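Local coordinates for methyltransferase domain-containing protein (Serratia marcescens, PDB 7CLU) that transfers a methyl group from S-adenosylmethionine to an oxygen, probably of a prodigiosin precursor, and probably works as a dimer, at residues A[89-95]-A[145-151]; A[156-161]-A[180-184]; A[276-282]-A[304-310]. All blocks are in the same frame, centred on the assembly; numbering follows the deposited sequence.

Contact 1: residues A[89-95]-A[145-151]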
loop_
_atom_site.group_PDB
_atom_site.type_symbol
_atom_site.label_atom_id
_atom_site.label_comp_id
_atom_site.label_asym_id
_atom_site.label_seq_id
_atom_site.Cartn_x
_atom_site.Cartn_y
_atom_site.Cartn_z
ATOM N N PRO A 89 15.936 -4.270 -18.237
ATOM C CA PRO A 89 16.280 -2.876 -17.919
ATOM C C PRO A 89 15.184 -2.105 -17.194
ATOM O O PRO A 89 15.484 -1.045 -16.634
ATOM C CB PRO A 89 16.577 -2.266 -19.295
ATOM C CG PRO A 89 15.907 -3.178 -20.269
ATOM C CD PRO A 89 16.014 -4.540 -19.681
ATOM N N GLN A 90 13.944 -2.597 -17.166
ATOM C CA GLN A 90 12.854 -1.937 -16.459
ATOM C C GLN A 90 12.510 -2.623 -15.132
ATOM O O GLN A 90 11.454 -2.350 -14.552
ATOM C CB GLN A 90 11.628 -1.851 -17.371
ATOM C CG GLN A 90 11.765 -0.800 -18.475
ATOM C CD GLN A 90 10.748 0.328 -18.352
ATOM O OE1 GLN A 90 9.648 0.255 -18.917
ATOM N NE2 GLN A 90 11.107 1.376 -17.609
ATOM N N TRP A 91 13.392 -3.495 -14.650
ATOM C CA TRP A 91 13.246 -4.211 -13.389
ATOM C C TRP A 91 12.843 -3.282 -12.250
ATOM O O TRP A 91 13.430 -2.213 -12.063
ATOM C CB TRP A 91 14.583 -4.903 -13.096
ATOM C CG TRP A 91 14.916 -5.391 -11.687
ATOM C CD1 TRP A 91 16.019 -5.033 -10.937
ATOM C CD2 TRP A 91 14.216 -6.372 -10.906
ATOM N NE1 TRP A 91 16.028 -5.716 -9.755
ATOM C CE2 TRP A 91 14.944 -6.554 -9.714
ATOM C CE3 TRP A 91 13.051 -7.112 -11.100
ATOM C CZ2 TRP A 91 14.528 -7.421 -8.712
ATOM C CZ3 TRP A 91 12.654 -7.987 -10.114
ATOM C CH2 TRP A 91 13.381 -8.127 -8.929
ATOM N N LEU A 92 11.829 -3.692 -11.491
ATOM C CA LEU A 92 11.291 -2.856 -10.424
ATOM C C LEU A 92 11.960 -3.106 -9.076
ATOM O O LEU A 92 11.547 -2.510 -8.078
ATOM C CB LEU A 92 9.772 -3.070 -10.325
ATOM C CG LEU A 92 8.969 -2.403 -11.441
ATOM C CD1 LEU A 92 7.463 -2.622 -11.318
ATOM C CD2 LEU A 92 9.303 -0.915 -11.525
ATOM N N GLY A 93 13.003 -3.942 -9.036
ATOM C CA GLY A 93 13.583 -4.339 -7.762
ATOM C C GLY A 93 14.081 -3.177 -6.920
ATOM O O GLY A 93 13.969 -3.202 -5.690
ATOM N N TRP A 94 14.637 -2.143 -7.556
ATOM C CA TRP A 94 15.126 -1.032 -6.743
ATOM C C TRP A 94 13.987 -0.379 -5.980
ATOM O O TRP A 94 14.121 -0.087 -4.787
ATOM C CB TRP A 94 15.862 0.025 -7.573
ATOM C CG TRP A 94 16.407 1.103 -6.646
ATOM C CD1 TRP A 94 17.651 1.142 -6.069
ATOM C CD2 TRP A 94 15.694 2.241 -6.136
ATOM N NE1 TRP A 94 17.761 2.250 -5.261
ATOM C CE2 TRP A 94 16.573 2.935 -5.279
ATOM C CE3 TRP A 94 14.403 2.744 -6.328
ATOM C CZ2 TRP A 94 16.197 4.106 -4.619
ATOM C CZ3 TRP A 94 14.032 3.901 -5.665
ATOM C CH2 TRP A 94 14.924 4.568 -4.826
ATOM N N LEU A 95 12.852 -0.143 -6.645
ATOM C CA LEU A 95 11.719 0.453 -5.944
ATOM C C LEU A 95 11.246 -0.448 -4.813
ATOM O O LEU A 95 10.959 0.024 -3.705
ATOM C CB LEU A 95 10.585 0.742 -6.918
ATOM C CG LEU A 95 9.297 1.386 -6.381
ATOM C CD1 LEU A 95 9.615 2.696 -5.676
ATOM C CD2 LEU A 95 8.296 1.613 -7.527
ATOM N N PHE A 145 19.442 5.546 -6.942
ATOM C CA PHE A 145 18.134 6.181 -7.030
ATOM C C PHE A 145 17.955 6.856 -8.383
ATOM O O PHE A 145 16.934 6.674 -9.063
ATOM C CB PHE A 145 17.996 7.186 -5.888
ATOM C CG PHE A 145 16.797 8.087 -5.995
ATOM C CD1 PHE A 145 15.533 7.621 -5.681
ATOM C CD2 PHE A 145 16.942 9.414 -6.372
ATOM C CE1 PHE A 145 14.427 8.447 -5.755
ATOM C CE2 PHE A 145 15.841 10.252 -6.456
ATOM C CZ PHE A 145 14.577 9.765 -6.142
ATOM N N GLN A 146 18.958 7.623 -8.801
ATOM C CA GLN A 146 18.801 8.413 -10.012
ATOM C C GLN A 146 18.779 7.529 -11.251
ATOM O O GLN A 146 18.052 7.824 -12.206
ATOM C CB GLN A 146 19.902 9.471 -10.062
ATOM C CG GLN A 146 19.717 10.521 -8.946
ATOM C CD GLN A 146 20.545 11.769 -9.125
ATOM O OE1 GLN A 146 21.769 11.707 -9.251
ATOM N NE2 GLN A 146 19.883 12.919 -9.118
ATOM N N GLU A 147 19.516 6.419 -11.238
ATOM C CA GLU A 147 19.477 5.517 -12.378
ATOM C C GLU A 147 18.145 4.774 -12.448
ATOM O O GLU A 147 17.644 4.503 -13.542
ATOM C CB GLU A 147 20.664 4.551 -12.330
ATOM C CG GLU A 147 20.717 3.595 -13.519
ATOM C CD GLU A 147 21.897 3.852 -14.449
ATOM O OE1 GLU A 147 22.824 4.597 -14.053
ATOM O OE2 GLU A 147 21.882 3.320 -15.584
ATOM N N PHE A 148 17.540 4.459 -11.306
ATOM C CA PHE A 148 16.178 3.944 -11.341
ATOM C C PHE A 148 15.213 4.975 -11.927
ATOM O O PHE A 148 14.436 4.672 -12.843
ATOM C CB PHE A 148 15.739 3.535 -9.948
ATOM C CG PHE A 148 14.329 3.072 -9.889
ATOM C CD1 PHE A 148 13.985 1.818 -10.383
ATOM C CD2 PHE A 148 13.343 3.883 -9.367
ATOM C CE1 PHE A 148 12.673 1.370 -10.335
ATOM C CE2 PHE A 148 12.026 3.444 -9.313
ATOM C CZ PHE A 148 11.693 2.185 -9.805
ATOM N N LEU A 149 15.236 6.197 -11.393
ATOM C CA LEU A 149 14.350 7.242 -11.895
ATOM C C LEU A 149 14.560 7.495 -13.378
ATOM O O LEU A 149 13.610 7.839 -14.087
ATOM C CB LEU A 149 14.581 8.543 -11.127
ATOM C CG LEU A 149 13.876 8.746 -9.789
ATOM C CD1 LEU A 149 14.028 10.200 -9.399
ATOM C CD2 LEU A 149 12.402 8.341 -9.858
ATOM N N GLY A 150 15.801 7.366 -13.851
ATOM C CA GLY A 150 16.092 7.652 -15.245
ATOM C C GLY A 150 15.252 6.817 -16.188
ATOM O O GLY A 150 14.763 7.314 -17.202
ATOM N N LYS A 151 15.046 5.544 -15.844
ATOM C CA LYS A 151 14.172 4.682 -16.627
ATOM C C LYS A 151 12.779 5.281 -16.758
ATOM O O LYS A 151 12.225 5.355 -17.863
ATOM C CB LYS A 151 14.086 3.298 -15.980
ATOM C CG LYS A 151 15.304 2.424 -16.206
ATOM C CD LYS A 151 15.586 1.528 -15.005
ATOM C CE LYS A 151 14.308 1.008 -14.345
ATOM N NZ LYS A 151 14.544 -0.270 -13.611
#
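Trp94 and Phe148 both carry CG anti to the backbone N (chi1 -177° and 177°), and with both side chains leaving their backbones toward the other helix, the two rings meet between helix 93-107 and helix 139-152. They meet obliquely, the Trp94 six-membered ring and the Phe148 ring being tilted by 31° with centroids 5.0 Å apart. Trp94 CE3 sits over one face of Phe148 near the rim, 3.4 Å from CD2. Beside it on that face comes the backbone N of Leu95, while Leu95 CB presses against Phe148 CZ at 3.4 Å. The edge of Phe148 is met by Leu92 CD2 and by the carbonyl oxygen of Trp91. At the far tip of the indole, Trp94 CH2 comes to 3.2 Å from Phe145 CD1, a tight approach at the edge of the Phe145 ring. Trp94 also stacks on His98, farther along its own helix.

The polar part is carried by Lys151. Its chain, bent at chi2 and chi3, runs past the Pro89 carbonyl, with CD 3.0 Å from Pro89 O, and delivers NZ to Trp91 O at 2.7 Å; a second bond from NZ to Pro89 O (3.3 Å) is weak. The ammonium thus ties down the loop leading into helix 93-107. Lys5 of the second subunit bonds to Gln90 O, and Met12 of that subunit packs on Leu95, placing the contact at the dimer interface. Trp94, Phe145 and Phe148 make up an aromatic cluster, here joining two helices of a dimeric O-methyltransferase.

Contact 2: residues A[156-161]-A[180-184]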
loop_
_atom_site.group_PDB
_atom_site.type_symbol
_atom_site.label_atom_id
_atom_site.label_comp_id
_atom_site.label_asym_id
_atom_site.label_seq_id
_atom_site.Cartn_x
_atom_site.Cartn_y
_atom_site.Cartn_z
ATOM N N PHE A 156 9.123 11.941 -20.100
ATOM C CA PHE A 156 9.456 13.351 -19.905
ATOM C C PHE A 156 10.554 13.780 -20.865
ATOM O O PHE A 156 10.462 14.834 -21.509
ATOM C CB PHE A 156 9.889 13.615 -18.456
ATOM C CG PHE A 156 10.759 14.837 -18.300
ATOM C CD1 PHE A 156 10.247 16.101 -18.549
ATOM C CD2 PHE A 156 12.085 14.723 -17.927
ATOM C CE1 PHE A 156 11.045 17.245 -18.433
ATOM C CE2 PHE A 156 12.883 15.855 -17.797
ATOM C CZ PHE A 156 12.359 17.120 -18.058
ATOM N N ILE A 157 11.618 12.980 -20.958
ATOM C CA ILE A 157 12.772 13.362 -21.767
ATOM C C ILE A 157 12.373 13.462 -23.232
ATOM O O ILE A 157 12.657 14.456 -23.908
ATOM C CB ILE A 157 13.922 12.361 -21.564
ATOM C CG1 ILE A 157 14.563 12.560 -20.197
ATOM C CG2 ILE A 157 14.934 12.482 -22.688
ATOM C CD1 ILE A 157 15.413 11.409 -19.766
ATOM N N ALA A 158 11.684 12.434 -23.733
ATOM C CA ALA A 158 11.202 12.447 -25.112
ATOM C C ALA A 158 10.315 13.657 -25.385
ATOM O O ALA A 158 10.453 14.307 -26.424
ATOM C CB ALA A 158 10.450 11.143 -25.412
ATOM N N GLY A 159 9.420 13.992 -24.454
ATOM C CA GLY A 159 8.528 15.119 -24.668
ATOM C C GLY A 159 9.215 16.461 -24.513
ATOM O O GLY A 159 8.814 17.440 -25.150
ATOM N N PHE A 160 10.242 16.529 -23.658
ATOM C CA PHE A 160 11.061 17.731 -23.555
ATOM C C PHE A 160 11.836 17.959 -24.856
ATOM O O PHE A 160 11.769 19.041 -25.444
ATOM C CB PHE A 160 12.007 17.602 -22.350
ATOM C CG PHE A 160 12.559 18.924 -21.829
ATOM C CD1 PHE A 160 12.190 20.143 -22.391
ATOM C CD2 PHE A 160 13.449 18.932 -20.761
ATOM C CE1 PHE A 160 12.715 21.340 -21.892
ATOM C CE2 PHE A 160 13.976 20.127 -20.265
ATOM C CZ PHE A 160 13.607 21.325 -20.840
ATOM N N VAL A 161 12.565 16.941 -25.319
ATOM C CA VAL A 161 13.336 17.051 -26.557
ATOM C C VAL A 161 12.434 17.409 -27.736
ATOM O O VAL A 161 12.831 18.168 -28.627
ATOM C CB VAL A 161 14.119 15.750 -26.820
ATOM C CG1 VAL A 161 14.872 15.834 -28.130
ATOM C CG2 VAL A 161 15.089 15.478 -25.687
ATOM N N GLY A 180 22.696 11.522 -17.021
ATOM C CA GLY A 180 22.974 12.162 -18.298
ATOM C C GLY A 180 21.991 11.878 -19.414
ATOM O O GLY A 180 22.243 12.293 -20.552
ATOM N N SER A 181 20.848 11.254 -19.097
ATOM C CA SER A 181 19.891 10.806 -20.100
ATOM C C SER A 181 19.313 11.957 -20.907
ATOM O O SER A 181 19.089 11.827 -22.120
ATOM C CB SER A 181 18.775 10.035 -19.410
ATOM O OG SER A 181 19.276 8.770 -19.082
ATOM N N LEU A 182 19.028 13.083 -20.250
ATOM C CA LEU A 182 18.411 14.187 -20.971
ATOM C C LEU A 182 19.400 14.859 -21.912
ATOM O O LEU A 182 19.080 14.997 -23.105
ATOM C CB LEU A 182 17.778 15.170 -19.987
ATOM C CG LEU A 182 17.349 16.541 -20.511
ATOM C CD1 LEU A 182 16.354 16.397 -21.627
ATOM C CD2 LEU A 182 16.758 17.369 -19.334
ATOM N N PRO A 183 20.599 15.277 -21.483
ATOM C CA PRO A 183 21.515 15.882 -22.465
ATOM C C PRO A 183 21.974 14.906 -23.538
ATOM O O PRO A 183 22.302 15.344 -24.645
ATOM C CB PRO A 183 22.683 16.397 -21.607
ATOM C CG PRO A 183 22.556 15.702 -20.307
ATOM C CD PRO A 183 21.109 15.424 -20.106
ATOM N N MET A 184 21.990 13.598 -23.266
ATOM C CA MET A 184 22.222 12.640 -24.346
ATOM C C MET A 184 21.114 12.715 -25.396
ATOM O O MET A 184 21.389 12.766 -26.602
ATOM C CB MET A 184 22.344 11.220 -23.781
ATOM C CG MET A 184 23.694 10.963 -23.168
ATOM S SD MET A 184 23.910 9.347 -22.406
ATOM C CE MET A 184 22.469 9.216 -21.415
#
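The rings of Phe156 and Phe160 share one neighbour across the contact, the CD2 methyl of Leu182, which approaches both obliquely. It comes to 3.9 Å from Phe160 CD2 and more loosely, 4.4 Å, to Phe156 CE2. Outside the two segments, Phe156 makes a cation-pi contact with Arg331, a residue that binds S-adenosylhomocysteine, and Phe160 meets His241 edge-to-face. Leu182 reaches the pair because its CG stands anti to the backbone N (chi1 167°), which carries CG toward helix 154-163, its two methyls leading. The other methyl, CD1, lies 4.0 Å from Phe160 CD2 and touches Val161 CG2 at 4.4 Å, so the fork of the leucine meets two aromatic rings on one branch, and Phe160 and a valine on the other.

Leu182 belongs to the first turn of helix 181-189, which follows strand 171-175 and the glycine-rich loop of the Rossmann-like methyltransferase fold, the first of the classical sequence motifs of this superfamily. Gly180 is the N-cap of that helix. The helix opens with Ser181, and here Ile157 does the touching. Its CG1 branch is anti to the carbonyl carbon and runs on extended, so that CD1 rests 3.6 Å from Ser181 CB and 4.0 Å from the backbone N of Leu182. Farther back, Ile157 CG1 lies 4.1 Å from Leu182 CB, the two side chains crossing at a slant. No hydrogen bond spans the two segments; beyond them, Val161 O accepts one from Tyr190 OH, while Ile157 and Val161 go on to pack against Ala185 of helix 181-189.

Contact 3: residues A[276-282]-A[304-310]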
loop_
_atom_site.group_PDB
_atom_site.type_symbol
_atom_site.label_atom_id
_atom_site.label_comp_id
_atom_site.label_asym_id
_atom_site.label_seq_id
_atom_site.Cartn_x
_atom_site.Cartn_y
_atom_site.Cartn_z
ATOM N N THR A 276 6.329 18.203 -11.151
ATOM C CA THR A 276 4.994 17.608 -11.274
ATOM C C THR A 276 4.079 18.368 -10.318
ATOM O O THR A 276 3.836 17.916 -9.194
ATOM C CB THR A 276 4.984 16.113 -10.937
ATOM O OG1 THR A 276 5.461 15.911 -9.589
ATOM C CG2 THR A 276 5.843 15.329 -11.923
ATOM N N PRO A 277 3.545 19.512 -10.728
ATOM C CA PRO A 277 2.760 20.328 -9.794
ATOM C C PRO A 277 1.415 19.709 -9.465
ATOM O O PRO A 277 0.835 18.947 -10.245
ATOM C CB PRO A 277 2.573 21.653 -10.543
ATOM C CG PRO A 277 3.640 21.638 -11.633
ATOM C CD PRO A 277 3.821 20.210 -11.996
ATOM N N LEU A 278 0.912 20.072 -8.291
ATOM C CA LEU A 278 -0.512 19.943 -8.032
ATOM C C LEU A 278 -1.291 20.813 -9.010
ATOM O O LEU A 278 -0.795 21.832 -9.499
ATOM C CB LEU A 278 -0.828 20.360 -6.600
ATOM C CG LEU A 278 -0.027 19.598 -5.540
ATOM C CD1 LEU A 278 -0.121 20.270 -4.192
ATOM C CD2 LEU A 278 -0.548 18.190 -5.487
ATOM N N ASN A 279 -2.538 20.433 -9.263
ATOM C CA ASN A 279 -3.354 21.175 -10.213
ATOM C C ASN A 279 -3.787 22.519 -9.608
ATOM O O ASN A 279 -3.389 22.902 -8.501
ATOM C CB ASN A 279 -4.554 20.334 -10.662
ATOM C CG ASN A 279 -5.426 19.877 -9.503
ATOM O OD1 ASN A 279 -5.481 20.523 -8.455
ATOM N ND2 ASN A 279 -6.121 18.751 -9.689
ATOM N N GLU A 280 -4.637 23.224 -10.356
ATOM C CA GLU A 280 -4.927 24.631 -10.081
ATOM C C GLU A 280 -5.591 24.837 -8.721
ATOM O O GLU A 280 -5.261 25.791 -8.003
ATOM C CB GLU A 280 -5.807 25.192 -11.201
ATOM C CG GLU A 280 -6.186 26.656 -11.033
ATOM C CD GLU A 280 -6.334 27.374 -12.364
ATOM O OE1 GLU A 280 -7.259 27.019 -13.133
ATOM O OE2 GLU A 280 -5.531 28.297 -12.633
ATOM N N ASP A 281 -6.541 23.976 -8.351
ATOM C CA ASP A 281 -7.195 24.065 -7.050
ATOM C C ASP A 281 -6.602 23.105 -6.022
ATOM O O ASP A 281 -7.242 22.836 -4.997
ATOM C CB ASP A 281 -8.699 23.816 -7.180
ATOM C CG ASP A 281 -9.030 22.381 -7.569
ATOM O OD1 ASP A 281 -8.153 21.675 -8.125
ATOM O OD2 ASP A 281 -10.188 21.967 -7.329
ATOM N N LYS A 282 -5.397 22.591 -6.274
ATOM C CA LYS A 282 -4.709 21.680 -5.352
ATOM C C LYS A 282 -5.647 20.560 -4.896
ATOM O O LYS A 282 -5.818 20.291 -3.704
ATOM C CB LYS A 282 -4.115 22.453 -4.167
ATOM C CG LYS A 282 -3.074 23.496 -4.588
ATOM C CD LYS A 282 -2.610 24.423 -3.436
ATOM C CE LYS A 282 -1.359 23.887 -2.735
ATOM N NZ LYS A 282 -0.835 24.745 -1.600
ATOM N N GLU A 304 4.866 19.072 -2.450
ATOM C CA GLU A 304 4.454 19.427 -3.796
ATOM C C GLU A 304 3.714 20.762 -3.742
ATOM O O GLU A 304 3.141 21.134 -2.708
ATOM C CB GLU A 304 3.574 18.327 -4.410
ATOM C CG GLU A 304 4.210 16.918 -4.388
ATOM C CD GLU A 304 5.476 16.835 -5.234
ATOM O OE1 GLU A 304 5.604 17.623 -6.199
ATOM O OE2 GLU A 304 6.348 15.990 -4.932
ATOM N N SER A 305 3.770 21.503 -4.849
ATOM C CA SER A 305 3.191 22.837 -4.938
ATOM C C SER A 305 2.396 22.981 -6.233
ATOM O O SER A 305 2.573 22.221 -7.187
ATOM C CB SER A 305 4.272 23.924 -4.871
ATOM O OG SER A 305 5.188 23.695 -3.812
ATOM N N SER A 306 1.508 23.974 -6.257
ATOM C CA SER A 306 0.812 24.307 -7.489
ATOM C C SER A 306 1.766 24.995 -8.466
ATOM O O SER A 306 2.842 25.474 -8.093
ATOM C CB SER A 306 -0.396 25.203 -7.200
ATOM O OG SER A 306 0.001 26.400 -6.569
ATOM N N ALA A 307 1.368 25.007 -9.741
ATOM C CA ALA A 307 2.091 25.785 -10.743
ATOM C C ALA A 307 2.261 27.231 -10.288
ATOM O O ALA A 307 3.368 27.782 -10.327
ATOM C CB ALA A 307 1.358 25.724 -12.083
ATOM N N GLN A 308 1.173 27.851 -9.825
ATOM C CA GLN A 308 1.245 29.247 -9.394
ATOM C C GLN A 308 2.241 29.424 -8.261
ATOM O O GLN A 308 2.987 30.414 -8.224
ATOM C CB GLN A 308 -0.137 29.743 -8.965
ATOM C CG GLN A 308 -0.209 31.256 -8.810
ATOM C CD GLN A 308 -0.040 31.973 -10.144
ATOM O OE1 GLN A 308 -0.585 31.549 -11.160
ATOM N NE2 GLN A 308 0.749 33.037 -10.148
ATOM N N GLU A 309 2.264 28.476 -7.317
ATOM C CA GLU A 309 3.222 28.565 -6.226
ATOM C C GLU A 309 4.651 28.527 -6.751
ATOM O O GLU A 309 5.522 29.239 -6.241
ATOM C CB GLU A 309 2.975 27.444 -5.215
ATOM C CG GLU A 309 1.917 27.801 -4.186
ATOM C CD GLU A 309 1.429 26.602 -3.383
ATOM O OE1 GLU A 309 1.681 25.450 -3.804
ATOM O OE2 GLU A 309 0.784 26.818 -2.332
ATOM N N TYR A 310 4.912 27.712 -7.779
ATOM C CA TYR A 310 6.239 27.717 -8.385
ATOM C C TYR A 310 6.507 29.033 -9.109
ATOM O O TYR A 310 7.616 29.579 -9.028
ATOM C CB TYR A 310 6.391 26.536 -9.346
ATOM C CG TYR A 310 6.609 25.186 -8.675
ATOM C CD1 TYR A 310 7.593 25.006 -7.707
ATOM C CD2 TYR A 310 5.842 24.074 -9.051
ATOM C CE1 TYR A 310 7.791 23.748 -7.091
ATOM C CE2 TYR A 310 6.039 22.825 -8.468
ATOM C CZ TYR A 310 7.013 22.669 -7.499
ATOM O OH TYR A 310 7.180 21.430 -6.935
HETATM O O HOH W 1 7.423 18.207 -8.426
HETATM O O HOH W 2 5.040 19.842 -7.070
HETATM O O HOH W 3 -1.517 24.192 -10.858
#
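Leu278 N donates to Ser305 O across 2.9 Å, a bent bond (138° at the hydrogen) that pins the loop after strand 270-275 to the start of helix 307-316. That start is a capping box: Glu309 N donates to Ser306 OG, and Ser306 N returns a bond to Glu309 OE1 at 2.9 Å on the anti side of the carboxylate. The other oxygen, OE2, takes a salt bridge from Lys282 NZ at 2.7 Å on the syn side, so one carboxylate both caps its helix and holds the incoming loop, with the lysine crossing it at about a right angle. Behind NZ, Lys282 CG lies against Ser306 CB.

Farther back in the loop, Leu278 CG packs on Glu304 CB at 4.0 Å, and Pro277 CG touches the edge of the Tyr310 ring at CE2. Glu304 OE2 bonds to ND1 of His247, the predicted proton acceptor, and probably orients that imidazole, while Glu304 OE1 lies 2.9 Å from a water that accepts from Thr276 N. Gln69 of the second subunit bonds to Asp281 O, at the turn formed by Asn279 to Lys282. Between the backbones another water donates to Leu278 O at 2.8 Å and accepts from Ala307 N at 3.2 Å.

In the fold
The three contacts follow one another along the chain without touching. Contacts 1 and 2 are closest, centres about 16 Å apart, and lie on consecutive helices, 139-152 and 154-163. Contact 3 lies farther off, its centre about 26 Å from that of contact 1 and 23 Å from that of contact 2. Each comes near a site residue: Phe145 of contact 1 has its side chain about 7 Å from that of His247, which contact 3 touches directly, while Arg331, a cofactor-binding residue, lies beside contact 2 and has its side chain about 4 Å from that of Thr276 of contact 3. Contacts 1 and 3 also reach the second subunit; contact 2 stays within one chain.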